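Local coordinates for protein P domain of VPI (Norovirus Hu/GI.7/TCH-060/USA/2003, PDB 4P1V) that forms the protruding part of the norovirus capsid protein and binds the H-type 2 histo-blood group antigen, a probable attachment factor on host cells, at residues Q62-R67 and G156-V161; T112-Q117 and D149-Q154. One frame throughout, in Å; residues are numbered along the deposited sequence.

Contact 1: Q62-R67 and G156-V161; sequences QVARIR and GTLAWV. With FUC (alpha-L-fucopyranose), chain E.
I66 and G156 face each other as an antiparallel hydrogen-bonded pair, next to the non-hydrogen-bonded pair of R65 and T157, and the short strands 65-67 and 156-161 run at 137° to one another. I66 N donates to G156 O at 3.0 Å, and the return bond from G156 N to I66 O is 2.9 Å long. The ladder gains a third rung where 62-67 is still loop, at A64: L158 N reaches A64 O at 2.9 Å with an almost linear N-H...O angle of 176°. Beside that rung A64 CB meets L158 CB at 4.1 Å, a small apolar contact.

On the other pair the side chains of R65 and T157 cross obliquely. The arginine chain bends at its third torsion (chi3 82°), which brings NE to within 3.2 Å of T157 OG1, a weak and poorly directed bond. A water bridges the pair, accepting from R65 NH2 at 3.0 Å and lying 2.6 Å from T157 OG1. The remaining nitrogen, NH1, is held by S61 O, so protein and water together probably limit the rotation of the guanidinium. I66 turns to the opposite face of the sheet, onto W108 and V110.

Farther along, A159 and W160 both face H109 in a classic beta bulge, and W160 stacks on the H109 ring while atom CH2 of W160, at the ring's edge, lies 3.6 Å from O5 of a fucose, which sits near the ring plane. The whole is an antiparallel strand pairing in a six-stranded antiparallel sheet, consistent with the barrel of the P2 subdomain, one strand of which runs on to the fucose site.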
# COMPACT_ATOMS: atom_id res chain seq x y z
N GLN A 62 4.70 0.10 -1.44
CA GLN A 62 6.02 0.57 -1.86
C GLN A 62 6.03 2.09 -2.14
O GLN A 62 7.09 2.66 -2.38
CB GLN A 62 6.49 -0.19 -3.11
CG GLN A 62 6.87 -1.63 -2.80
CD GLN A 62 6.92 -2.54 -4.01
OE1 GLN A 62 6.12 -2.41 -4.94
NE2 GLN A 62 7.81 -3.52 -3.97
N VAL A 63 4.87 2.73 -2.10
CA VAL A 63 4.73 4.13 -2.54
C VAL A 63 5.30 5.12 -1.52
O VAL A 63 4.89 5.12 -0.37
CB VAL A 63 3.23 4.45 -2.81
CG1 VAL A 63 3.00 5.95 -2.99
CG2 VAL A 63 2.74 3.66 -4.04
N ALA A 64 6.24 5.97 -1.96
CA ALA A 64 6.84 7.00 -1.10
C ALA A 64 7.58 6.43 0.13
O ALA A 64 7.41 6.92 1.25
CB ALA A 64 5.80 8.06 -0.67
N ARG A 65 8.39 5.41 -0.12
CA ARG A 65 9.22 4.77 0.90
C ARG A 65 10.67 4.89 0.51
O ARG A 65 11.00 5.09 -0.66
CB ARG A 65 8.85 3.31 1.02
CG ARG A 65 7.45 3.13 1.34
CD ARG A 65 7.24 1.72 1.73
NE ARG A 65 7.62 1.55 3.11
CZ ARG A 65 7.64 0.37 3.69
NH1 ARG A 65 7.27 -0.70 2.99
NH2 ARG A 65 8.01 0.26 4.95
N ILE A 66 11.54 4.80 1.52
CA ILE A 66 12.97 4.95 1.33
C ILE A 66 13.67 3.89 2.15
O ILE A 66 13.28 3.62 3.28
CB ILE A 66 13.45 6.33 1.82
CG1 ILE A 66 12.75 7.44 1.03
CG2 ILE A 66 14.96 6.43 1.69
CD1 ILE A 66 13.12 8.90 1.41
N ARG A 67 14.72 3.30 1.58
CA ARG A 67 15.58 2.40 2.34
C ARG A 67 17.03 2.71 2.00
O ARG A 67 17.37 3.01 0.86
CB ARG A 67 15.28 0.94 2.02
CG ARG A 67 16.02 -0.05 2.89
CD ARG A 67 15.50 -1.45 2.68
NE ARG A 67 16.24 -2.42 3.49
CZ ARG A 67 15.88 -3.69 3.62
NH1 ARG A 67 14.81 -4.13 2.97
NH2 ARG A 67 16.60 -4.51 4.36
N GLY A 156 11.78 3.04 5.69
CA GLY A 156 10.69 3.83 6.20
C GLY A 156 9.81 4.49 5.16
O GLY A 156 9.95 4.22 3.98
N THR A 157 8.93 5.36 5.64
CA THR A 157 7.84 5.89 4.82
C THR A 157 7.76 7.40 5.01
O THR A 157 7.92 7.89 6.13
CB THR A 157 6.51 5.23 5.25
OG1 THR A 157 6.61 3.82 5.07
CG2 THR A 157 5.33 5.77 4.43
N LEU A 158 7.53 8.13 3.92
CA LEU A 158 7.30 9.56 3.99
C LEU A 158 6.11 9.81 4.91
O LEU A 158 5.02 9.27 4.69
CB LEU A 158 7.03 10.12 2.60
CG LEU A 158 6.80 11.63 2.55
CD1 LEU A 158 8.06 12.38 2.94
CD2 LEU A 158 6.36 12.04 1.17
N ALA A 159 6.32 10.61 5.95
CA ALA A 159 5.30 10.89 6.96
C ALA A 159 4.62 12.23 6.73
O ALA A 159 3.42 12.35 6.90
CB ALA A 159 5.89 10.85 8.36
N TRP A 160 5.40 13.25 6.38
CA TRP A 160 4.84 14.56 6.12
C TRP A 160 5.84 15.42 5.40
O TRP A 160 7.01 15.07 5.34
CB TRP A 160 4.37 15.23 7.41
CG TRP A 160 5.35 15.37 8.56
CD1 TRP A 160 5.75 14.39 9.43
CD2 TRP A 160 5.98 16.59 9.02
NE1 TRP A 160 6.61 14.92 10.38
CE2 TRP A 160 6.76 16.26 10.15
CE3 TRP A 160 5.97 17.92 8.58
CZ2 TRP A 160 7.53 17.22 10.85
CZ3 TRP A 160 6.72 18.87 9.27
CH2 TRP A 160 7.49 18.51 10.39
N VAL A 161 5.39 16.55 4.85
CA VAL A 161 6.29 17.46 4.14
C VAL A 161 6.10 18.90 4.62
O VAL A 161 5.07 19.24 5.18
CB VAL A 161 6.09 17.38 2.61
CG1 VAL A 161 6.43 15.97 2.09
CG2 VAL A 161 4.67 17.77 2.25
C1 FUC E . 10.42 20.67 10.89
C2 FUC E . 11.02 19.53 11.70
C3 FUC E . 11.55 20.07 13.02
C4 FUC E . 10.45 20.83 13.74
C5 FUC E . 9.89 21.90 12.81
C6 FUC E . 8.78 22.67 13.53
O2 FUC E . 12.09 18.93 10.96
O3 FUC E . 11.98 18.97 13.84
O4 FUC E . 9.40 19.93 14.11
O5 FUC E . 9.36 21.29 11.63
O HOH W 1 7.51 2.36 7.06

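Contact 2: T112-Q117 and D149-Q154; sequences TFKVDQ and DPTGDQ
T112 meets Q154 with its hydroxyl, the two side chains crossing at about a right angle. T112 OG1 donates to Q154 OE1 at 2.7 Å, in the carbonyl plane and on a lone pair. The other end of that amide is held too, since Q154 NE2 donates one N-H to T151 O at 2.9 Å, and the buried group is thus fixed against flipping. At F113 the backbone does the work: its O receives a CA-H...O contact from Q154 CA.

K114 pairs with Q154 as a non-hydrogen-bonded antiparallel pair. With CG anti to the backbone N (chi1 -168°) and every later torsion extended, its chain passes along the T151 carbonyl and ends with NZ 2.9 Å from T151 OG1; a weak bond runs from NZ to Q117 OE1. V115 N donates to D153 O at 2.9 Å, and the chain reverses in a type II turn from K114 to Q117. At D116 a water donates to both D116 OD2 and D153 OD2, bridging two carboxylates, of which D153 also forms a salt bridge with R67.

Strand 107-114 thereby lies between strands 125-129 and 153-162, with T112 packing on S125 and L127, while F113 leans on P209 of the second subunit.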
# COMPACT_ATOMS: atom_id res chain seq x y z
N THR A 112 11.49 6.05 9.89
CA THR A 112 12.22 4.82 9.59
C THR A 112 12.51 3.96 10.83
O THR A 112 12.49 4.45 11.96
CB THR A 112 13.56 5.10 8.87
OG1 THR A 112 14.46 5.79 9.75
CG2 THR A 112 13.35 5.95 7.62
N PHE A 113 12.75 2.68 10.61
CA PHE A 113 13.25 1.82 11.67
C PHE A 113 14.43 1.02 11.17
O PHE A 113 14.61 0.89 9.96
CB PHE A 113 12.15 0.90 12.21
CG PHE A 113 11.74 -0.21 11.25
CD1 PHE A 113 10.96 0.07 10.13
CD2 PHE A 113 12.08 -1.54 11.50
CE1 PHE A 113 10.56 -0.95 9.26
CE2 PHE A 113 11.67 -2.56 10.64
CZ PHE A 113 10.92 -2.26 9.51
N LYS A 114 15.23 0.50 12.10
CA LYS A 114 16.38 -0.31 11.75
C LYS A 114 15.95 -1.76 11.51
O LYS A 114 15.39 -2.42 12.38
CB LYS A 114 17.43 -0.24 12.86
CG LYS A 114 18.78 -0.81 12.46
CD LYS A 114 19.81 -0.60 13.55
CE LYS A 114 21.14 -1.23 13.19
NZ LYS A 114 22.11 -0.84 14.23
N VAL A 115 16.22 -2.23 10.30
CA VAL A 115 15.79 -3.56 9.90
C VAL A 115 16.75 -4.57 10.53
O VAL A 115 17.92 -4.26 10.72
CB VAL A 115 15.82 -3.71 8.37
CG1 VAL A 115 15.27 -5.08 7.96
CG2 VAL A 115 15.01 -2.60 7.72
N ASP A 116 16.28 -5.76 10.87
CA ASP A 116 17.18 -6.76 11.46
C ASP A 116 17.86 -6.30 12.77
O ASP A 116 18.99 -6.71 13.06
CB ASP A 116 18.27 -7.14 10.44
CG ASP A 116 17.71 -7.80 9.18
OD1 ASP A 116 16.69 -8.52 9.29
OD2 ASP A 116 18.30 -7.62 8.09
N GLN A 117 17.19 -5.45 13.55
CA GLN A 117 17.72 -4.96 14.83
C GLN A 117 16.76 -5.45 15.91
O GLN A 117 15.54 -5.32 15.75
CB GLN A 117 17.85 -3.43 14.88
CG GLN A 117 18.17 -2.86 16.28
CD GLN A 117 19.57 -3.18 16.78
OE1 GLN A 117 20.55 -2.98 16.07
NE2 GLN A 117 19.66 -3.72 17.99
N ASP A 149 18.94 8.74 16.62
CA ASP A 149 20.29 8.28 16.25
C ASP A 149 20.23 7.05 15.35
O ASP A 149 20.71 5.98 15.72
CB ASP A 149 21.11 7.97 17.51
CG ASP A 149 22.58 7.69 17.20
OD1 ASP A 149 23.10 8.22 16.20
OD2 ASP A 149 23.22 6.95 17.98
N PRO A 150 19.67 7.21 14.15
CA PRO A 150 19.55 6.07 13.25
C PRO A 150 20.93 5.57 12.80
O PRO A 150 21.82 6.38 12.53
CB PRO A 150 18.77 6.63 12.05
CG PRO A 150 19.09 8.12 12.09
CD PRO A 150 19.13 8.45 13.54
N THR A 151 21.07 4.25 12.73
CA THR A 151 22.29 3.60 12.26
C THR A 151 21.91 2.42 11.38
O THR A 151 20.78 1.93 11.42
CB THR A 151 23.16 3.07 13.43
OG1 THR A 151 22.44 2.08 14.18
CG2 THR A 151 23.54 4.19 14.36
N GLY A 152 22.86 1.95 10.58
CA GLY A 152 22.63 0.74 9.80
C GLY A 152 21.56 0.87 8.73
O GLY A 152 21.39 1.92 8.12
N ASP A 153 20.84 -0.23 8.51
CA ASP A 153 19.88 -0.40 7.42
C ASP A 153 18.52 0.16 7.88
O ASP A 153 17.85 -0.44 8.72
CB ASP A 153 19.81 -1.91 7.12
CG ASP A 153 18.96 -2.26 5.92
OD1 ASP A 153 18.43 -1.38 5.20
OD2 ASP A 153 18.87 -3.49 5.66
N GLN A 154 18.15 1.32 7.36
CA GLN A 154 16.91 2.00 7.74
C GLN A 154 15.87 1.90 6.63
O GLN A 154 16.18 2.17 5.48
CB GLN A 154 17.17 3.48 7.99
CG GLN A 154 18.07 3.77 9.18
CD GLN A 154 17.38 3.53 10.53
OE1 GLN A 154 16.24 3.94 10.72
NE2 GLN A 154 18.08 2.88 11.45
O HOH W 2 19.71 -5.37 7.32

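Following the chain from its N terminus, strand 65-73 comes first and opens the long loop that contact 1 closes when strand 153-162 returns beside it, with 88 residues between 62-67 and 156-161. Within that excursion the chain makes strand 107-114, and contact 2 closes a shorter loop of its own, with 31 residues between its segments, while the start of 153-162 is already paired with 65-73. The smaller closure is therefore nested in the larger one. Strand 153-162 serves both, joining 107-114 on one flank to 65-73 on the other in a single antiparallel sheet. The two contacts also touch directly: G156 CA packs on T112 CG2 at 3.7 Å.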